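PDB 6KME: phytochromobilin synthase from Solanum lycopersicum, which reduces biliverdin IX alpha to phytochromobilin, the chromophore of plant phytochromes, probably with electrons supplied by ferredoxin. Local coordinates for residues Ser53-Lys58 with Thr259-Asn264; Gln96-Ala101 with Ser196-Tyr201; Ser236-Gly241 with Lys272-Tyr277; Val244-Arg247 with Leu253-Asp256. The protein carries 1 engineered substitution. All blocks are in the same frame, centred on the assembly; numbering follows the deposited sequence. Where two conformers were deposited one is given.

Interaction 1 of 4, residues Ser53-Lys58 with Thr259-Asn264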
# COMPACT_ATOMS: atom_id res chain seq x y z
N SER A 53 -0.19 13.05 13.64
CA SER A 53 -0.66 11.86 14.32
C SER A 53 0.03 11.71 15.68
O SER A 53 1.20 12.07 15.82
CB SER A 53 -0.38 10.61 13.48
OG SER A 53 -0.48 9.42 14.26
N PRO A 54 -0.67 11.17 16.68
CA PRO A 54 0.00 10.81 17.94
C PRO A 54 1.15 9.83 17.74
O PRO A 54 2.02 9.74 18.61
CB PRO A 54 -1.12 10.18 18.78
CG PRO A 54 -2.39 10.56 18.10
CD PRO A 54 -2.08 10.74 16.66
N LEU A 55 1.18 9.10 16.63
CA LEU A 55 2.29 8.18 16.39
C LEU A 55 3.62 8.91 16.25
O LEU A 55 4.67 8.28 16.46
CB LEU A 55 2.01 7.34 15.14
CG LEU A 55 0.88 6.31 15.26
CD1 LEU A 55 0.52 5.71 13.89
CD2 LEU A 55 1.28 5.22 16.24
N GLN A 56 3.61 10.21 15.93
CA GLN A 56 4.88 10.90 15.73
C GLN A 56 5.73 10.92 17.00
O GLN A 56 6.95 11.06 16.90
CB GLN A 56 4.64 12.32 15.21
CG GLN A 56 5.86 12.95 14.50
CD GLN A 56 6.17 12.32 13.14
OE1 GLN A 56 5.41 12.48 12.18
NE2 GLN A 56 7.30 11.63 13.05
N GLU A 57 5.12 10.77 18.18
CA GLU A 57 5.86 10.75 19.43
C GLU A 57 6.46 9.39 19.74
O GLU A 57 7.26 9.29 20.68
CB GLU A 57 4.97 11.18 20.58
CG GLU A 57 4.24 12.48 20.34
CD GLU A 57 3.01 12.60 21.19
OE1 GLU A 57 2.94 11.88 22.21
OE2 GLU A 57 2.11 13.39 20.84
N LYS A 58 6.07 8.35 19.00
CA LYS A 58 6.62 7.01 19.21
C LYS A 58 7.38 6.47 18.00
O LYS A 58 8.16 5.53 18.17
CB LYS A 58 5.50 6.03 19.59
N THR A 259 3.08 -3.59 13.08
CA THR A 259 1.71 -3.67 13.58
C THR A 259 1.21 -2.38 14.21
O THR A 259 -0.01 -2.15 14.24
CB THR A 259 1.59 -4.79 14.61
OG1 THR A 259 2.52 -4.54 15.68
CG2 THR A 259 1.90 -6.14 13.97
N LYS A 260 2.10 -1.55 14.75
CA LYS A 260 1.67 -0.33 15.44
C LYS A 260 1.89 0.94 14.62
O LYS A 260 1.30 1.98 14.96
CB LYS A 260 2.40 -0.19 16.78
CG LYS A 260 2.11 -1.34 17.74
CD LYS A 260 2.44 -0.95 19.17
CE LYS A 260 2.47 -2.16 20.09
NZ LYS A 260 3.69 -2.99 19.88
N PHE A 261 2.69 0.88 13.56
CA PHE A 261 2.91 2.07 12.72
C PHE A 261 2.45 1.81 11.28
O PHE A 261 1.47 2.42 10.84
CB PHE A 261 4.37 2.53 12.78
CG PHE A 261 4.65 3.73 11.92
CD1 PHE A 261 4.30 5.01 12.37
CD2 PHE A 261 5.21 3.59 10.65
CE1 PHE A 261 4.53 6.12 11.58
CE2 PHE A 261 5.45 4.69 9.86
CZ PHE A 261 5.11 5.97 10.32
N LEU A 262 3.12 0.92 10.54
CA LEU A 262 2.81 0.78 9.12
C LEU A 262 1.37 0.34 8.92
O LEU A 262 0.69 0.83 8.02
CB LEU A 262 3.76 -0.22 8.45
CG LEU A 262 5.23 0.22 8.40
CD1 LEU A 262 6.09 -0.92 7.90
CD2 LEU A 262 5.39 1.45 7.48
N PHE A 263 0.90 -0.61 9.73
CA PHE A 263 -0.46 -1.10 9.60
C PHE A 263 -1.21 -0.88 10.90
O PHE A 263 -2.04 -1.69 11.31
CB PHE A 263 -0.45 -2.54 9.11
CG PHE A 263 0.32 -2.66 7.83
CD1 PHE A 263 -0.15 -2.02 6.68
CD2 PHE A 263 1.57 -3.23 7.80
CE1 PHE A 263 0.58 -2.04 5.51
CE2 PHE A 263 2.31 -3.26 6.63
CZ PHE A 263 1.82 -2.67 5.48
N ASN A 264 -0.90 0.25 11.54
CA ASN A 264 -1.66 0.73 12.68
C ASN A 264 -3.15 0.60 12.40
O ASN A 264 -3.62 0.96 11.32
CB ASN A 264 -1.29 2.20 12.96
CG ASN A 264 -2.11 2.81 14.07
OD1 ASN A 264 -3.21 3.29 13.83
ND2 ASN A 264 -1.58 2.80 15.29

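Interaction 2 of 4, residues Gln96-Ala101 with Ser196-Tyr201. With BLA (biliverdine IX alpha), chain B.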
# COMPACT_ATOMS: atom_id res chain seq x y z
N GLN A 96 17.28 2.22 -1.26
CA GLN A 96 16.31 3.28 -1.00
C GLN A 96 14.93 2.66 -0.96
O GLN A 96 14.55 1.91 -1.87
CB GLN A 96 16.37 4.37 -2.07
CG GLN A 96 17.77 4.90 -2.36
CD GLN A 96 18.19 5.97 -1.37
OE1 GLN A 96 17.35 6.64 -0.77
NE2 GLN A 96 19.50 6.13 -1.19
N VAL A 97 14.17 2.94 0.10
CA VAL A 97 12.85 2.35 0.29
C VAL A 97 11.85 3.45 0.62
O VAL A 97 12.15 4.36 1.39
CB VAL A 97 12.85 1.28 1.40
CG1 VAL A 97 11.46 0.71 1.56
CG2 VAL A 97 13.87 0.17 1.11
N LEU A 98 10.66 3.35 0.02
CA LEU A 98 9.51 4.17 0.38
C LEU A 98 8.31 3.27 0.64
O LEU A 98 7.97 2.44 -0.21
CB LEU A 98 9.17 5.20 -0.72
CG LEU A 98 7.93 6.07 -0.43
CD1 LEU A 98 8.19 7.02 0.74
CD2 LEU A 98 7.48 6.86 -1.67
N ASP A 99 7.69 3.42 1.81
CA ASP A 99 6.35 2.89 2.08
C ASP A 99 5.51 4.08 2.51
O ASP A 99 5.68 4.59 3.62
CB ASP A 99 6.36 1.80 3.16
CG ASP A 99 4.96 1.16 3.36
OD1 ASP A 99 3.93 1.81 3.06
OD2 ASP A 99 4.88 -0.01 3.82
N PHE A 100 4.58 4.48 1.64
CA PHE A 100 3.72 5.64 1.83
C PHE A 100 2.28 5.17 1.62
O PHE A 100 1.98 4.56 0.59
CB PHE A 100 4.10 6.74 0.82
CG PHE A 100 3.32 8.00 0.97
CD1 PHE A 100 2.10 8.15 0.33
CD2 PHE A 100 3.82 9.05 1.73
CE1 PHE A 100 1.37 9.34 0.47
CE2 PHE A 100 3.10 10.22 1.88
CZ PHE A 100 1.88 10.36 1.25
N ALA A 101 1.41 5.41 2.60
CA ALA A 101 0.02 4.96 2.51
C ALA A 101 -0.91 5.98 3.14
O ALA A 101 -0.55 6.69 4.09
CB ALA A 101 -0.20 3.60 3.20
N SER A 196 6.73 10.70 -11.91
CA SER A 196 5.53 11.24 -12.56
C SER A 196 4.30 10.40 -12.23
O SER A 196 3.21 10.94 -12.03
CB SER A 196 5.73 11.31 -14.07
OG SER A 196 6.77 12.22 -14.41
N ALA A 197 4.47 9.07 -12.17
CA ALA A 197 3.36 8.17 -11.85
C ALA A 197 2.87 8.37 -10.42
O ALA A 197 1.66 8.43 -10.17
CB ALA A 197 3.79 6.71 -12.07
N PHE A 198 3.80 8.42 -9.45
CA PHE A 198 3.43 8.67 -8.06
C PHE A 198 2.60 9.94 -7.95
O PHE A 198 1.55 9.96 -7.29
CB PHE A 198 4.67 8.76 -7.17
CG PHE A 198 4.38 9.08 -5.73
CD1 PHE A 198 4.22 10.39 -5.30
CD2 PHE A 198 4.27 8.05 -4.79
CE1 PHE A 198 3.94 10.69 -3.97
CE2 PHE A 198 4.00 8.34 -3.45
CZ PHE A 198 3.83 9.66 -3.04
N LYS A 199 3.05 11.01 -8.60
CA LYS A 199 2.37 12.30 -8.48
C LYS A 199 0.99 12.26 -9.14
O LYS A 199 -0.00 12.73 -8.56
CB LYS A 199 3.24 13.40 -9.10
CG LYS A 199 4.54 13.64 -8.33
CD LYS A 199 5.43 14.62 -9.07
CE LYS A 199 6.80 14.71 -8.44
NZ LYS A 199 7.60 15.77 -9.11
N ASP A 200 0.91 11.69 -10.35
CA ASP A 200 -0.37 11.54 -11.05
C ASP A 200 -1.35 10.69 -10.25
O ASP A 200 -2.54 11.04 -10.13
CB ASP A 200 -0.14 10.93 -12.43
CG ASP A 200 0.32 11.95 -13.44
OD1 ASP A 200 0.32 13.15 -13.10
OD2 ASP A 200 0.67 11.57 -14.58
N TYR A 201 -0.89 9.56 -9.71
CA TYR A 201 -1.75 8.67 -8.93
C TYR A 201 -2.17 9.33 -7.62
O TYR A 201 -3.32 9.20 -7.19
CB TYR A 201 -1.03 7.33 -8.66
CG TYR A 201 -1.24 6.28 -9.76
CD1 TYR A 201 -0.96 6.57 -11.10
CD2 TYR A 201 -1.71 5.00 -9.46
CE1 TYR A 201 -1.16 5.62 -12.11
CE2 TYR A 201 -1.90 4.03 -10.47
CZ TYR A 201 -1.63 4.36 -11.79
OH TYR A 201 -1.82 3.43 -12.80
CHA BLA B . 8.83 -7.77 -3.53
NA BLA B . 6.65 -6.48 -2.95
C1A BLA B . 7.34 -7.49 -3.64
C2A BLA B . 6.35 -8.21 -4.45
C3A BLA B . 5.05 -7.58 -4.20
C4A BLA B . 5.26 -6.52 -3.27
CMA BLA B . 3.68 -7.92 -4.80
CAA BLA B . 6.72 -9.42 -5.35
CBA BLA B . 6.82 -10.66 -4.49
CGA BLA B . 5.43 -11.38 -4.38
O1A BLA B . 4.97 -11.59 -5.47
O2A BLA B . 5.09 -11.58 -3.26
CHB BLA B . 4.25 -5.53 -2.69
NB BLA B . 2.28 -6.88 -2.23
C1B BLA B . 2.99 -5.66 -2.10
C2B BLA B . 1.85 -4.66 -1.65
C3B BLA B . 0.70 -5.36 -1.31
C4B BLA B . 0.98 -6.83 -1.63
CMB BLA B . 2.19 -3.20 -1.40
OB BLA B . 0.33 -7.84 -1.44
CAB BLA B . -0.69 -5.11 -0.80
CBB BLA B . -1.76 -5.85 -0.42
NC BLA B . 9.07 -3.81 -0.01
C1C BLA B . 8.35 -2.77 0.62
C2C BLA B . 9.26 -2.27 1.75
C3C BLA B . 10.43 -3.02 1.70
C4C BLA B . 10.34 -4.05 0.55
CMC BLA B . 8.76 -1.12 2.64
OC BLA B . 7.24 -2.50 0.18
CAC BLA B . 11.59 -2.88 2.62
CBC BLA B . 11.71 -2.54 3.92
CHD BLA B . 11.12 -5.05 0.04
ND BLA B . 9.61 -6.21 -1.72
C1D BLA B . 10.75 -6.05 -1.04
C2D BLA B . 11.82 -7.04 -1.45
C3D BLA B . 11.26 -7.83 -2.45
C4D BLA B . 9.81 -7.32 -2.66
CMD BLA B . 13.18 -7.03 -0.79
CAD BLA B . 11.81 -9.00 -3.27
CBD BLA B . 11.98 -10.28 -2.47
CGD BLA B . 10.62 -10.99 -2.02
O1D BLA B . 10.64 -11.25 -0.83
O2D BLA B . 9.82 -11.14 -2.93

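Interaction 3 of 4, residues Ser236-Gly241 with Lys272-Tyr277. With BLA (biliverdine IX alpha), chain B.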
# COMPACT_ATOMS: atom_id res chain seq x y z
N SER A 236 0.01 -6.79 7.47
CA SER A 236 0.91 -6.88 8.61
C SER A 236 1.47 -8.29 8.77
O SER A 236 2.56 -8.44 9.34
CB SER A 236 0.21 -6.42 9.90
OG SER A 236 -0.74 -7.35 10.32
N GLU A 237 0.80 -9.31 8.23
CA GLU A 237 1.32 -10.67 8.29
C GLU A 237 2.25 -11.02 7.13
O GLU A 237 3.25 -11.72 7.33
CB GLU A 237 0.15 -11.67 8.34
CG GLU A 237 0.57 -13.15 8.55
CD GLU A 237 1.00 -13.45 9.99
OE1 GLU A 237 0.44 -12.86 10.93
OE2 GLU A 237 1.91 -14.29 10.17
N LYS A 238 1.96 -10.55 5.91
CA LYS A 238 2.56 -11.11 4.70
C LYS A 238 3.26 -10.12 3.76
O LYS A 238 3.76 -10.56 2.71
CB LYS A 238 1.50 -11.87 3.89
CG LYS A 238 0.98 -13.17 4.54
CD LYS A 238 2.12 -14.14 4.82
CE LYS A 238 1.65 -15.50 5.32
NZ LYS A 238 2.81 -16.34 5.77
N ASP A 239 3.29 -8.82 4.06
CA ASP A 239 3.93 -7.87 3.15
C ASP A 239 5.38 -8.29 2.90
O ASP A 239 6.09 -8.66 3.84
CB ASP A 239 3.89 -6.44 3.69
CG ASP A 239 3.13 -5.45 2.76
OD1 ASP A 239 2.03 -5.78 2.27
OD2 ASP A 239 3.65 -4.33 2.53
N PRO A 240 5.85 -8.26 1.65
CA PRO A 240 7.22 -8.74 1.38
C PRO A 240 8.32 -7.96 2.10
O PRO A 240 9.40 -8.53 2.31
CB PRO A 240 7.33 -8.61 -0.14
CG PRO A 240 5.92 -8.78 -0.62
CD PRO A 240 5.10 -8.02 0.41
N GLY A 241 8.10 -6.71 2.50
CA GLY A 241 9.21 -5.97 3.10
C GLY A 241 9.59 -6.39 4.51
O GLY A 241 10.61 -5.91 5.02
N LYS A 272 -10.72 -10.03 14.71
CA LYS A 272 -10.38 -11.23 13.96
C LYS A 272 -8.88 -11.32 13.72
O LYS A 272 -8.19 -10.31 13.52
CB LYS A 272 -11.13 -11.25 12.63
CG LYS A 272 -12.63 -11.47 12.77
CD LYS A 272 -13.30 -11.50 11.40
CE LYS A 272 -14.82 -11.59 11.51
NZ LYS A 272 -15.47 -11.70 10.17
N THR A 273 -8.36 -12.55 13.75
CA THR A 273 -6.97 -12.84 13.47
C THR A 273 -6.76 -13.04 11.97
O THR A 273 -7.71 -13.18 11.19
CB THR A 273 -6.51 -14.10 14.21
OG1 THR A 273 -7.24 -15.22 13.71
CG2 THR A 273 -6.76 -13.96 15.70
N PHE A 274 -5.48 -13.06 11.57
CA PHE A 274 -5.13 -13.45 10.21
C PHE A 274 -5.77 -14.79 9.83
O PHE A 274 -6.35 -14.92 8.75
CB PHE A 274 -3.61 -13.50 10.06
CG PHE A 274 -3.13 -13.86 8.68
CD1 PHE A 274 -2.92 -12.88 7.73
CD2 PHE A 274 -2.90 -15.18 8.33
CE1 PHE A 274 -2.47 -13.21 6.45
CE2 PHE A 274 -2.47 -15.53 7.05
CZ PHE A 274 -2.26 -14.53 6.11
N LEU A 275 -5.73 -15.78 10.72
CA LEU A 275 -6.32 -17.07 10.36
C LEU A 275 -7.85 -17.03 10.32
O LEU A 275 -8.46 -17.84 9.61
CB LEU A 275 -5.85 -18.18 11.31
CG LEU A 275 -4.37 -18.59 11.15
CD1 LEU A 275 -4.04 -19.73 12.15
CD2 LEU A 275 -4.03 -19.01 9.71
N ASP A 276 -8.49 -16.10 11.04
CA ASP A 276 -9.93 -15.93 10.88
C ASP A 276 -10.28 -15.49 9.46
O ASP A 276 -11.28 -15.94 8.90
CB ASP A 276 -10.47 -14.92 11.90
CG ASP A 276 -10.48 -15.44 13.32
OD1 ASP A 276 -10.56 -16.68 13.52
OD2 ASP A 276 -10.39 -14.61 14.24
N TYR A 277 -9.48 -14.60 8.88
CA TYR A 277 -9.77 -14.10 7.54
C TYR A 277 -9.28 -15.06 6.46
O TYR A 277 -9.90 -15.18 5.40
CB TYR A 277 -9.11 -12.74 7.31
CG TYR A 277 -9.68 -11.57 8.09
CD1 TYR A 277 -10.97 -11.11 7.86
CD2 TYR A 277 -8.90 -10.91 9.03
CE1 TYR A 277 -11.50 -10.04 8.58
CE2 TYR A 277 -9.41 -9.83 9.75
CZ TYR A 277 -10.71 -9.40 9.51
OH TYR A 277 -11.22 -8.33 10.21
CHA BLA B . 8.83 -7.77 -3.53
NA BLA B . 6.65 -6.48 -2.95
C1A BLA B . 7.34 -7.49 -3.64
C2A BLA B . 6.35 -8.21 -4.45
C3A BLA B . 5.05 -7.58 -4.20
C4A BLA B . 5.26 -6.52 -3.27
CMA BLA B . 3.68 -7.92 -4.80
CAA BLA B . 6.72 -9.42 -5.35
CBA BLA B . 6.82 -10.66 -4.49
CGA BLA B . 5.43 -11.38 -4.38
O1A BLA B . 4.97 -11.59 -5.47
O2A BLA B . 5.09 -11.58 -3.26
CHB BLA B . 4.25 -5.53 -2.69
NB BLA B . 2.28 -6.88 -2.23
C1B BLA B . 2.99 -5.66 -2.10
C2B BLA B . 1.85 -4.66 -1.65
C3B BLA B . 0.70 -5.36 -1.31
C4B BLA B . 0.98 -6.83 -1.63
CMB BLA B . 2.19 -3.20 -1.40
OB BLA B . 0.33 -7.84 -1.44
CAB BLA B . -0.69 -5.11 -0.80
CBB BLA B . -1.76 -5.85 -0.42
NC BLA B . 9.07 -3.81 -0.01
C1C BLA B . 8.35 -2.77 0.62
C2C BLA B . 9.26 -2.27 1.75
C3C BLA B . 10.43 -3.02 1.70
C4C BLA B . 10.34 -4.05 0.55
CMC BLA B . 8.76 -1.12 2.64
OC BLA B . 7.24 -2.50 0.18
CAC BLA B . 11.59 -2.88 2.62
CBC BLA B . 11.71 -2.54 3.92
CHD BLA B . 11.12 -5.05 0.04
ND BLA B . 9.61 -6.21 -1.72
C1D BLA B . 10.75 -6.05 -1.04
C2D BLA B . 11.82 -7.04 -1.45
C3D BLA B . 11.26 -7.83 -2.45
C4D BLA B . 9.81 -7.32 -2.66
CMD BLA B . 13.18 -7.03 -0.79
CAD BLA B . 11.81 -9.00 -3.27
CBD BLA B . 11.98 -10.28 -2.47
CGD BLA B . 10.62 -10.99 -2.02
O1D BLA B . 10.64 -11.25 -0.83
O2D BLA B . 9.82 -11.14 -2.93

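Interaction 4 of 4, residues Val244-Arg247 with Leu253-Asp256. With BLA (biliverdine IX alpha), chain B.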
# COMPACT_ATOMS: atom_id res chain seq x y z
N VAL A 244 13.21 -7.55 5.24
CA VAL A 244 14.23 -6.50 5.25
C VAL A 244 14.19 -5.73 6.56
O VAL A 244 15.23 -5.44 7.15
CB VAL A 244 14.05 -5.57 4.03
CG1 VAL A 244 14.99 -4.39 4.14
CG2 VAL A 244 14.31 -6.33 2.72
N LEU A 245 12.99 -5.36 7.02
CA LEU A 245 12.86 -4.67 8.30
C LEU A 245 13.47 -5.49 9.44
O LEU A 245 14.18 -4.96 10.29
CB LEU A 245 11.40 -4.36 8.59
CG LEU A 245 10.72 -3.35 7.65
CD1 LEU A 245 9.23 -3.15 8.02
CD2 LEU A 245 11.46 -2.02 7.68
N LYS A 246 13.19 -6.81 9.45
CA LYS A 246 13.73 -7.66 10.51
C LYS A 246 15.25 -7.68 10.51
O LYS A 246 15.88 -7.68 11.57
CB LYS A 246 13.17 -9.08 10.39
CG LYS A 246 11.68 -9.10 10.70
CD LYS A 246 11.04 -10.45 10.47
CE LYS A 246 9.55 -10.41 10.80
NZ LYS A 246 8.90 -11.74 10.61
N ARG A 247 15.86 -7.69 9.32
CA ARG A 247 17.32 -7.65 9.23
C ARG A 247 17.87 -6.33 9.73
O ARG A 247 18.95 -6.28 10.35
CB ARG A 247 17.76 -7.91 7.79
CG ARG A 247 19.18 -7.44 7.49
CD ARG A 247 19.74 -8.00 6.19
NE ARG A 247 18.94 -7.67 5.02
CZ ARG A 247 18.89 -6.46 4.46
NH1 ARG A 247 19.57 -5.46 4.98
NH2 ARG A 247 18.14 -6.27 3.38
N LEU A 253 11.55 -5.16 17.28
CA LEU A 253 11.17 -3.80 16.87
C LEU A 253 10.52 -3.80 15.50
O LEU A 253 9.67 -2.94 15.23
CB LEU A 253 12.38 -2.86 16.88
CG LEU A 253 13.04 -2.58 18.23
CD1 LEU A 253 14.28 -1.73 18.03
CD2 LEU A 253 12.10 -1.92 19.23
N ALA A 254 10.90 -4.73 14.61
CA ALA A 254 10.25 -4.78 13.31
C ALA A 254 8.76 -5.12 13.46
O ALA A 254 7.91 -4.47 12.85
CB ALA A 254 10.95 -5.79 12.39
N LYS A 255 8.44 -6.12 14.28
CA LYS A 255 7.03 -6.46 14.51
C LYS A 255 6.27 -5.29 15.13
O LYS A 255 5.09 -5.06 14.83
CB LYS A 255 6.93 -7.70 15.39
N ASP A 256 6.94 -4.53 15.99
CA ASP A 256 6.32 -3.35 16.58
C ASP A 256 6.04 -2.29 15.51
O ASP A 256 4.92 -1.77 15.43
CB ASP A 256 7.21 -2.80 17.69
CG ASP A 256 6.58 -1.65 18.43
OD1 ASP A 256 5.83 -1.90 19.40
OD2 ASP A 256 6.83 -0.49 18.04
CHA BLA B . 8.83 -7.77 -3.53
NA BLA B . 6.65 -6.48 -2.95
C1A BLA B . 7.34 -7.49 -3.64
C2A BLA B . 6.35 -8.21 -4.45
C3A BLA B . 5.05 -7.58 -4.20
C4A BLA B . 5.26 -6.52 -3.27
CMA BLA B . 3.68 -7.92 -4.80
CAA BLA B . 6.72 -9.42 -5.35
CBA BLA B . 6.82 -10.66 -4.49
CGA BLA B . 5.43 -11.38 -4.38
O1A BLA B . 4.97 -11.59 -5.47
O2A BLA B . 5.09 -11.58 -3.26
CHB BLA B . 4.25 -5.53 -2.69
NB BLA B . 2.28 -6.88 -2.23
C1B BLA B . 2.99 -5.66 -2.10
C2B BLA B . 1.85 -4.66 -1.65
C3B BLA B . 0.70 -5.36 -1.31
C4B BLA B . 0.98 -6.83 -1.63
CMB BLA B . 2.19 -3.20 -1.40
OB BLA B . 0.33 -7.84 -1.44
CAB BLA B . -0.69 -5.11 -0.80
CBB BLA B . -1.76 -5.85 -0.42
NC BLA B . 9.07 -3.81 -0.01
C1C BLA B . 8.35 -2.77 0.62
C2C BLA B . 9.26 -2.27 1.75
C3C BLA B . 10.43 -3.02 1.70
C4C BLA B . 10.34 -4.05 0.55
CMC BLA B . 8.76 -1.12 2.64
OC BLA B . 7.24 -2.50 0.18
CAC BLA B . 11.59 -2.88 2.62
CBC BLA B . 11.71 -2.54 3.92
CHD BLA B . 11.12 -5.05 0.04
ND BLA B . 9.61 -6.21 -1.72
C1D BLA B . 10.75 -6.05 -1.04
C2D BLA B . 11.82 -7.04 -1.45
C3D BLA B . 11.26 -7.83 -2.45
C4D BLA B . 9.81 -7.32 -2.66
CMD BLA B . 13.18 -7.03 -0.79
CAD BLA B . 11.81 -9.00 -3.27
CBD BLA B . 11.98 -10.28 -2.47
CGD BLA B . 10.62 -10.99 -2.02
O1D BLA B . 10.64 -11.25 -0.83
O2D BLA B . 9.82 -11.14 -2.93

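Interaction 1 of 4, residues Ser53-Lys58 with Thr259-Asn264
Leu-55 and Phe-261 bring the two backbones closest, with CA atoms 7.2 Å apart: a 3-10 turn interrupting strand 51-63 faces the last turn of helix 251-262, which widens there to a pi-type turn. Leu-55 carries the contact from the strand side. Its two methyls split the work. CD2 comes up to the backbone carbonyl of Lys-260, with Leu-55 CD2 3.5 Å from Lys-260 O. CD1 reaches the Phe-261 ring obliquely, with Leu-55 CD1 at 4.1 Å from Phe-261 CD1.

Asn-264 meets Leu-55 from the opposite direction. Both Leu-55 methyls lie against the amide, CD1 and CD2 each 3.9 Å from Asn-264 ND2. With its CG anti to the backbone N (chi1 176°), Asn-264 folds this amide back to the helix. Asn-264 ND2 then donates to Lys-260 O over 3.0 Å, at 155°. The donor stands above the carbonyl plane, while the oxygen lies near the plane of the amide. This bond helps to fix the rotation of the amide that Leu-55 packs on. Replacing Asn-264 by alanine would probably leave Lys-260 O without this donor and open a gap beside the Leu-55 methyls.

The Lys-260 side chain turns elsewhere and pairs with Asp-256. Leu-83, on strand 81-91, touches both Leu-55 and Asn-264.

Ser-53 shapes the strand side. Ser-53 OG accepts from Leu-55 N at 2.9 Å, which makes an ST turn. The contact thus joins an ST turn in the edge strand to the end of helix 251-262, and so packs that helix against the edge of the antiparallel sheet of this bilin reductase.

Interaction 2 of 4, residues Gln96-Ala101 with Ser196-Tyr201
Leu-98 and Phe-100 of strand 96-104 both meet one residue of helix 188-211, Phe-198. Before them along the strand, Val-97 points to the other side of the sheet and lines the biliverdin pocket. Val-97 CG1 lies 3.4 Å from the methyl CMC of biliverdin.

Leu-98 turns back toward the helix. Its branch Leu-98 CD2 sits 4.2 Å from Phe-198 CE2, and the two side chains cross at about a right angle. Asp-99 is again on the pigment side, with Asp-99 CB 3.8 Å from biliverdin CMC. Its carboxylate forms a salt bridge with Arg-85.

Phe-100 gives the main ring contact, a T-shaped (edge-to-face) pair. Phe-198 sends its edge at one face of Phe-100, nearer the rim than the centre. Phe-198 CZ is 4.1 Å from Phe-100 CD1. The centroids are 5.7 Å apart and the planes stand at 71°. In Phe-198 CG is anti to the backbone N (chi1 178°), which extends the ring from the helix toward the sheet.

The contact is wholly apolar and buried. Strand 96-104 runs between strands 81-91 and 112-119, in the middle of the seven-stranded antiparallel sheet. Helix 34-47 covers the same core: Ile-37 touches Leu-98, Ala-40 touches Phe-100, and Leu-36 touches Phe-198. Ala-115 of strand 112-119 also packs on Phe-198.

Interaction 3 of 4, residues Ser236-Gly241 with Lys272-Tyr277
The ring of Phe-274 takes Glu-237 over one face, and Lys-238 approaches it obliquely. Glu-237 CG stands over the ring centre, 3.6 Å from the Phe-274 centroid and 12° off its normal: a CH-pi contact. Glu-237 CB is closer still to a single ring atom, at 3.4 Å from Phe-274 CD1. The bend at chi2 (75°) carries the Glu-237 carboxylate off the ring centre toward the CB end of Phe-274, its plane 46° from that of the ring. Lys-238 CG lies 3.8 Å from Phe-274 CZ. The amine of Lys-238 goes further, to the carbonyls of Lys-291 and Asn-289. Tyr-281 adds an edge-to-face pair with Phe-274.

The helix carrying Phe-274 begins with a capping box. Thr-273 N donates to Asp-276 OD2 at 2.9 Å, from above the carboxylate plane. In return Asp-276 N donates to Thr-273 OG1 at 3.1 Å. A serine in place of Phe-274 would probably leave the CH groups of Glu-237 and Lys-238 without their aromatic cover and open a gap between the two helices.

Beyond Lys-238 the chain leaves its helix and passes along the pigment. Asp-239 is tied to Arg-235 by a salt bridge. Pro-240 CG packs 3.4 Å from biliverdin NA. Gly-241 CA is 3.4 Å from biliverdin C4C, where a side-chain carbon would run into C3C. The C-terminal end of helix 218-238 is thus packed on the short helix 274-277, and the loop that follows forms part of the biliverdin pocket of this bilin reductase.

Interaction 4 of 4, residues Val244-Arg247 with Leu253-Asp256
Ala-254 packs its methyl between Leu-245 and Lys-246, and the contact is van der Waals packing. Leu-245 CB is 4.1 Å from Ala-254 CB. The same methyl also rests on the backbone, with Leu-245 C at 3.9 Å from Ala-254 CB. Lys-246 adds its aliphatic stem: Lys-246 CG is 3.8 Å from Ala-254 CB. The small side chain allows a close approach, with the CA atoms of Lys-246 and Ala-254 only 5.3 Å apart.

Polar groups play little part. Past CG the Lys-246 chain is fully extended, and its amine makes a long, weak ion pair with Glu-251. Asp-256 serves a neighbour instead, with a hydrogen bond to Tyr-59.

The contacts with biliverdin form a third group. Val-244 CG1 is 3.8 Å from the vinyl carbon CBC of biliverdin. Val-244 CG2 approaches a methyl, at 3.8 Å from biliverdin CMD. Leu-245 CD2 also lies 3.8 Å from biliverdin CBC. In Leu-245 CG sits beside the backbone N (chi1 -66°), and its CD2 branch points away from Ala-254, to the vinyl group.

Helices 242-249 and 251-262 are consecutive, and Ala-254 seats one against the other. Leu-245 also touches Ile-258 and Leu-262 of the second helix, and Leu-87 and Ile-89 of strand 81-91.

How the interactions relate
Interactions 1 and 4 share helix 251-262 and touch each other, with centres about 14 Å apart. Interaction 1 joins this helix to the edge strand 51-63. Interaction 2 sits on a central strand of the same sheet, its centre about 20 Å from that of interaction 1. Along the chain, interactions 2 and 4 are nested within the loop closed by interaction 1, and interactions 1 and 3 cross. Interaction 3 encloses interaction 4, their centres about 15 Å apart. Interactions 2, 3 and 4 all hold residues that touch biliverdin. Strand 96-104 thus borders the pigment from the sheet. Residues 239-241 and 244-245, in the loop after helix 218-238 and in helix 242-249, border it from another side.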